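Local coordinates for 5-formyltetrahydrofolate cyclo-ligase family protein (Bacillus anthracis, PDB 2JCB) that probably catalyses the ATP-dependent cyclisation of 5-formyltetrahydrofolate to 5,10-methenyltetrahydrofolate in folate metabolism, and binds ADP together with magnesium, at residues Ile71-Lys85 with Phe95-Val107. Residues are numbered along the deposited sequence; the frame is centred on the assembly and turned at random.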
loop_
_atom_site.group_PDB
_atom_site.type_symbol
_atom_site.label_atom_id
_atom_site.label_comp_id
_atom_site.label_asym_id
_atom_site.label_seq_id
_atom_site.Cartn_x
_atom_site.Cartn_y
_atom_site.Cartn_z
ATOM N N ILE A 71 4.698 -10.018 -5.034
ATOM C CA ILE A 71 3.740 -10.864 -5.746
ATOM C C ILE A 71 4.370 -12.192 -6.219
ATOM O O ILE A 71 3.781 -13.282 -6.083
ATOM C CB ILE A 71 3.115 -10.082 -6.927
ATOM C CG1 ILE A 71 2.302 -8.918 -6.357
ATOM C CG2 ILE A 71 2.238 -11.060 -7.774
ATOM C CD1 ILE A 71 1.964 -7.850 -7.427
ATOM N N GLU A 72 5.577 -12.134 -6.767
ATOM C CA GLU A 72 6.262 -13.329 -7.203
ATOM C C GLU A 72 6.522 -14.356 -6.085
ATOM O O GLU A 72 6.316 -15.563 -6.283
ATOM C CB GLU A 72 7.535 -12.900 -7.903
ATOM C CG GLU A 72 7.199 -12.139 -9.214
ATOM C CD GLU A 72 8.427 -11.727 -9.934
ATOM O OE1 GLU A 72 9.289 -11.067 -9.302
ATOM O OE2 GLU A 72 8.543 -12.087 -11.124
ATOM N N LYS A 73 6.914 -13.828 -4.920
ATOM C CA LYS A 73 7.187 -14.644 -3.717
ATOM C C LYS A 73 5.889 -15.281 -3.238
ATOM O O LYS A 73 5.856 -16.453 -2.944
ATOM C CB LYS A 73 7.725 -13.733 -2.593
ATOM C CG LYS A 73 8.267 -14.457 -1.324
ATOM C CD LYS A 73 9.489 -15.244 -1.622
ATOM C CE LYS A 73 10.316 -15.477 -0.372
ATOM N NZ LYS A 73 11.657 -15.976 -0.833
ATOM N N ALA A 74 4.824 -14.489 -3.135
ATOM C CA ALA A 74 3.520 -15.012 -2.750
ATOM C C ALA A 74 3.082 -16.160 -3.665
ATOM O O ALA A 74 2.678 -17.258 -3.199
ATOM C CB ALA A 74 2.453 -13.869 -2.675
ATOM N N TRP A 75 3.182 -15.938 -4.984
ATOM C CA TRP A 75 2.873 -17.007 -5.942
ATOM C C TRP A 75 3.714 -18.258 -5.685
ATOM O O TRP A 75 3.192 -19.365 -5.666
ATOM C CB TRP A 75 3.063 -16.568 -7.375
ATOM C CG TRP A 75 2.005 -15.627 -7.875
ATOM C CD1 TRP A 75 0.715 -15.526 -7.444
ATOM C CD2 TRP A 75 2.146 -14.698 -8.954
ATOM N NE1 TRP A 75 0.049 -14.581 -8.176
ATOM C CE2 TRP A 75 0.901 -14.063 -9.121
ATOM C CE3 TRP A 75 3.203 -14.366 -9.816
ATOM C CZ2 TRP A 75 0.681 -13.072 -10.099
ATOM C CZ3 TRP A 75 2.990 -13.374 -10.776
ATOM C CH2 TRP A 75 1.739 -12.744 -10.910
ATOM N N LYS A 76 5.010 -18.050 -5.444
ATOM C CA LYS A 76 5.933 -19.152 -5.204
ATOM C C LYS A 76 5.554 -19.977 -3.962
ATOM O O LYS A 76 5.688 -21.209 -3.959
ATOM C CB LYS A 76 7.349 -18.616 -5.080
ATOM C CG LYS A 76 8.418 -19.688 -5.216
ATOM C CD LYS A 76 9.701 -19.201 -4.589
ATOM C CE LYS A 76 10.790 -20.268 -4.754
ATOM N NZ LYS A 76 12.044 -19.799 -4.096
ATOM N N GLU A 77 5.064 -19.276 -2.944
ATOM C CA GLU A 77 4.649 -19.838 -1.658
ATOM C C GLU A 77 3.221 -20.421 -1.674
ATOM O O GLU A 77 2.740 -20.939 -0.663
ATOM C CB GLU A 77 4.857 -18.778 -0.552
ATOM C CG GLU A 77 6.347 -18.497 -0.389
ATOM C CD GLU A 77 6.724 -17.633 0.767
ATOM O OE1 GLU A 77 5.883 -16.877 1.252
ATOM O OE2 GLU A 77 7.908 -17.673 1.167
ATOM N N GLY A 78 2.545 -20.332 -2.816
ATOM C CA GLY A 78 1.182 -20.834 -2.933
ATOM C C GLY A 78 0.127 -19.901 -2.346
ATOM O O GLY A 78 -1.015 -20.364 -2.128
ATOM N N LYS A 79 0.459 -18.623 -2.112
ATOM C CA LYS A 79 -0.528 -17.729 -1.569
ATOM C C LYS A 79 -1.350 -17.191 -2.736
ATOM O O LYS A 79 -0.812 -17.064 -3.839
ATOM C CB LYS A 79 0.147 -16.538 -0.868
ATOM C CG LYS A 79 1.104 -16.991 0.237
ATOM C CD LYS A 79 1.587 -15.726 0.940
ATOM C CE LYS A 79 2.647 -16.033 1.983
ATOM N NZ LYS A 79 2.127 -16.919 3.056
ATOM N N ARG A 80 -2.609 -16.832 -2.479
ATOM C CA ARG A 80 -3.469 -16.228 -3.490
ATOM C C ARG A 80 -3.170 -14.751 -3.413
ATOM O O ARG A 80 -3.038 -14.214 -2.321
ATOM C CB ARG A 80 -4.938 -16.487 -3.148
ATOM C CG ARG A 80 -5.910 -15.779 -4.024
ATOM C CD ARG A 80 -7.282 -16.379 -3.894
ATOM N NE ARG A 80 -7.826 -16.162 -2.558
ATOM C CZ ARG A 80 -9.089 -16.405 -2.222
ATOM N NH1 ARG A 80 -9.926 -16.870 -3.135
ATOM N NH2 ARG A 80 -9.514 -16.148 -0.978
ATOM N N VAL A 81 -3.026 -14.126 -4.582
ATOM C CA VAL A 81 -2.686 -12.711 -4.659
ATOM C C VAL A 81 -3.867 -11.952 -5.277
ATOM O O VAL A 81 -4.384 -12.346 -6.321
ATOM C CB VAL A 81 -1.430 -12.474 -5.543
ATOM C CG1 VAL A 81 -1.229 -11.019 -5.772
ATOM C CG2 VAL A 81 -0.160 -12.991 -4.872
ATOM N N VAL A 82 -4.287 -10.901 -4.586
ATOM C CA VAL A 82 -5.372 -9.988 -5.072
ATOM C C VAL A 82 -4.883 -8.542 -5.173
ATOM O O VAL A 82 -4.231 -8.014 -4.262
ATOM C CB VAL A 82 -6.732 -10.127 -4.309
ATOM C CG1 VAL A 82 -7.219 -11.557 -4.348
ATOM C CG2 VAL A 82 -6.625 -9.633 -2.876
ATOM N N VAL A 83 -5.253 -7.877 -6.277
ATOM C CA VAL A 83 -4.835 -6.488 -6.547
ATOM C C VAL A 83 -6.093 -5.646 -6.894
ATOM O O VAL A 83 -7.078 -6.210 -7.407
ATOM C CB VAL A 83 -3.849 -6.479 -7.738
ATOM C CG1 VAL A 83 -2.527 -7.159 -7.322
ATOM C CG2 VAL A 83 -4.433 -7.299 -8.942
ATOM N N PRO A 84 -6.069 -4.344 -6.576
ATOM C CA PRO A 84 -7.319 -3.591 -6.727
ATOM C C PRO A 84 -7.577 -3.026 -8.120
ATOM O O PRO A 84 -6.669 -2.571 -8.802
ATOM C CB PRO A 84 -7.151 -2.432 -5.736
ATOM C CG PRO A 84 -5.673 -2.206 -5.681
ATOM C CD PRO A 84 -4.991 -3.507 -5.987
ATOM N N LYS A 85 -8.855 -3.025 -8.480
ATOM C CA LYS A 85 -9.372 -2.205 -9.565
ATOM C C LYS A 85 -10.203 -1.087 -8.918
ATOM O O LYS A 85 -11.201 -1.346 -8.234
ATOM C CB LYS A 85 -10.211 -3.030 -10.552
ATOM C CG LYS A 85 -10.766 -2.170 -11.711
ATOM C CD LYS A 85 -11.240 -2.990 -12.903
ATOM C CE LYS A 85 -11.769 -2.076 -14.053
ATOM N NZ LYS A 85 -10.727 -1.176 -14.706
ATOM N N PHE A 95 -10.927 -5.863 -5.129
ATOM C CA PHE A 95 -9.710 -6.668 -5.164
ATOM C C PHE A 95 -9.948 -7.941 -5.973
ATOM O O PHE A 95 -10.909 -8.656 -5.737
ATOM C CB PHE A 95 -9.228 -6.965 -3.760
ATOM C CG PHE A 95 -8.587 -5.784 -3.145
ATOM C CD1 PHE A 95 -7.209 -5.651 -3.238
ATOM C CD2 PHE A 95 -9.339 -4.808 -2.509
ATOM C CE1 PHE A 95 -6.540 -4.496 -2.695
ATOM C CE2 PHE A 95 -8.712 -3.646 -1.956
ATOM C CZ PHE A 95 -7.311 -3.488 -2.063
ATOM N N ARG A 96 -9.083 -8.181 -6.952
ATOM C CA ARG A 96 -9.302 -9.309 -7.841
ATOM C C ARG A 96 -8.082 -10.164 -7.948
ATOM O O ARG A 96 -6.972 -9.663 -8.003
ATOM C CB ARG A 96 -9.739 -8.841 -9.255
ATOM C CG ARG A 96 -10.807 -7.713 -9.247
ATOM C CD ARG A 96 -11.149 -7.361 -10.689
ATOM N NE ARG A 96 -12.028 -8.371 -11.270
ATOM C CZ ARG A 96 -13.342 -8.354 -11.163
ATOM N NH1 ARG A 96 -13.951 -7.381 -10.482
ATOM N NH2 ARG A 96 -14.039 -9.300 -11.728
ATOM N N GLN A 97 -8.292 -11.468 -7.981
ATOM C CA GLN A 97 -7.161 -12.387 -7.998
ATOM C C GLN A 97 -6.405 -12.385 -9.327
ATOM O O GLN A 97 -7.020 -12.444 -10.415
ATOM C CB GLN A 97 -7.615 -13.808 -7.661
ATOM C CG GLN A 97 -6.498 -14.806 -7.796
ATOM C CD GLN A 97 -6.894 -16.244 -7.488
ATOM O OE1 GLN A 97 -8.062 -16.602 -7.526
ATOM N NE2 GLN A 97 -5.900 -17.064 -7.160
ATOM N N ILE A 98 -5.091 -12.395 -9.209
ATOM C CA ILE A 98 -4.176 -12.546 -10.365
ATOM C C ILE A 98 -3.244 -13.706 -10.104
ATOM O O ILE A 98 -2.680 -13.807 -9.001
ATOM C CB ILE A 98 -3.379 -11.228 -10.728
ATOM C CG1 ILE A 98 -2.531 -10.625 -9.577
ATOM C CG2 ILE A 98 -4.357 -10.178 -11.325
ATOM C CD1 ILE A 98 -1.360 -9.622 -10.036
ATOM N N SER A 99 -3.108 -14.555 -11.108
ATOM C CA SER A 99 -2.215 -15.706 -11.084
ATOM C C SER A 99 -0.951 -15.438 -11.901
ATOM O O SER A 99 0.064 -16.130 -11.762
ATOM C CB SER A 99 -2.934 -16.905 -11.663
ATOM O OG SER A 99 -4.120 -17.181 -10.947
ATOM N N ASN A 100 -1.044 -14.468 -12.810
ATOM C CA ASN A 100 0.082 -14.086 -13.674
ATOM C C ASN A 100 -0.072 -12.636 -14.116
ATOM O O ASN A 100 -1.183 -12.066 -14.028
ATOM C CB ASN A 100 0.210 -15.035 -14.886
ATOM C CG ASN A 100 -1.044 -15.052 -15.765
ATOM O OD1 ASN A 100 -1.386 -14.034 -16.364
ATOM N ND2 ASN A 100 -1.713 -16.203 -15.863
ATOM N N PHE A 101 1.018 -12.019 -14.569
ATOM C CA PHE A 101 0.982 -10.578 -14.859
ATOM C C PHE A 101 0.222 -10.216 -16.162
ATOM O O PHE A 101 -0.120 -9.047 -16.384
ATOM C CB PHE A 101 2.396 -9.960 -14.854
ATOM C CG PHE A 101 3.054 -9.949 -13.501
ATOM C CD1 PHE A 101 2.536 -9.176 -12.457
ATOM C CD2 PHE A 101 4.197 -10.713 -13.273
ATOM C CE1 PHE A 101 3.142 -9.192 -11.197
ATOM C CE2 PHE A 101 4.809 -10.724 -12.033
ATOM C CZ PHE A 101 4.296 -9.977 -10.992
ATOM N N ASP A 102 -0.107 -11.236 -16.953
ATOM C CA ASP A 102 -0.935 -11.061 -18.158
ATOM C C ASP A 102 -2.430 -10.829 -17.874
ATOM O O ASP A 102 -3.201 -10.505 -18.777
ATOM C CB ASP A 102 -0.723 -12.233 -19.125
ATOM C CG ASP A 102 0.394 -11.968 -20.134
ATOM O OD1 ASP A 102 1.035 -10.879 -20.090
ATOM O OD2 ASP A 102 0.626 -12.852 -20.986
ATOM N N GLN A 103 -2.826 -10.943 -16.602
ATOM C CA GLN A 103 -4.184 -10.627 -16.199
ATOM C C GLN A 103 -4.295 -9.131 -15.847
ATOM O O GLN A 103 -5.334 -8.675 -15.366
ATOM C CB GLN A 103 -4.571 -11.476 -15.001
ATOM C CG GLN A 103 -4.941 -12.892 -15.388
ATOM C CD GLN A 103 -5.044 -13.792 -14.194
ATOM O OE1 GLN A 103 -4.045 -14.114 -13.583
ATOM N NE2 GLN A 103 -6.262 -14.220 -13.858
ATOM N N LEU A 104 -3.210 -8.381 -16.052
ATOM C CA LEU A 104 -3.232 -6.926 -15.807
ATOM C C LEU A 104 -3.335 -6.171 -17.130
ATOM O O LEU A 104 -2.848 -6.644 -18.158
ATOM C CB LEU A 104 -1.939 -6.476 -15.141
ATOM C CG LEU A 104 -1.642 -7.115 -13.785
ATOM C CD1 LEU A 104 -0.337 -6.560 -13.294
ATOM C CD2 LEU A 104 -2.788 -6.767 -12.810
ATOM N N GLU A 105 -3.945 -4.991 -17.076
ATOM C CA GLU A 105 -3.920 -4.055 -18.206
ATOM C C GLU A 105 -3.528 -2.658 -17.704
ATOM O O GLU A 105 -3.621 -2.374 -16.519
ATOM C CB GLU A 105 -5.272 -3.998 -18.904
ATOM C CG GLU A 105 -6.422 -3.664 -17.964
ATOM C CD GLU A 105 -7.769 -3.641 -18.649
ATOM O OE1 GLU A 105 -7.820 -3.712 -19.905
ATOM O OE2 GLU A 105 -8.774 -3.533 -17.915
ATOM N N THR A 106 -3.106 -1.796 -18.624
ATOM C CA THR A 106 -2.785 -0.429 -18.259
ATOM C C THR A 106 -4.021 0.411 -18.492
ATOM O O THR A 106 -4.480 0.559 -19.634
ATOM C CB THR A 106 -1.593 0.151 -19.059
ATOM O OG1 THR A 106 -0.580 -0.855 -19.253
ATOM C CG2 THR A 106 -0.985 1.370 -18.307
ATOM N N VAL A 107 -4.551 0.945 -17.396
ATOM C CA VAL A 107 -5.759 1.771 -17.409
ATOM C C VAL A 107 -5.413 3.267 -17.435
ATOM O O VAL A 107 -6.298 4.110 -17.277
ATOM C CB VAL A 107 -6.680 1.465 -16.201
ATOM C CG1 VAL A 107 -7.393 0.104 -16.365
ATOM C CG2 VAL A 107 -5.890 1.539 -14.891
HETATM O O HOH W 1 -3.241 -15.728 -7.006
HETATM O O HOH W 2 -8.676 -3.149 -15.437
HETATM O O HOH W 3 -11.637 -2.297 -17.558
#
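Trp75 pushes the edge of its six-membered ring at the face of Phe101, an edge-to-face pair with ring centroids 4.7 Å apart and planes at 58°. Ser99 O lies over one indole face and Ile71 CG2 over the opposite one, while Trp75 NE1 donates from the ring edge to Ile98 O (3.0 Å, N-H...O 145°); sandwiching and bond together limit the ring's rotation. Glu72 CG meets the edge of Phe101. Gln103 OE1 ties back the following turn, accepting from Ser99 N and Asn100 N.

Further along, Val83 and Arg96 form an antiparallel hydrogen-bonded pair, Arg96 N reaching Val83 O at 2.8 Å. Ile98 N donates to Val81 O (3.0 Å), and one water accepts from Val81 N and Gln97 NE2 and donates to Ile98 O. With CG1 between backbone N and carbonyl carbon (chi1 57°), Ile98 reaches Val81 CG1 and Val83 CG1. On the face shared with Val82 and Gln97, Pro84 CB sits 3.9 Å from the Phe95 ring centroid, a CH-pi contact flanked by Tyr151. Two waters bridge Lys85 NZ and Glu105 OE2. Helix 68-76 completes a β-α-β crossover from strand 54-56 to parallel strand 80-87, whose antiparallel hairpin partner, 92-98, extends the Rossmann-like mixed sheet.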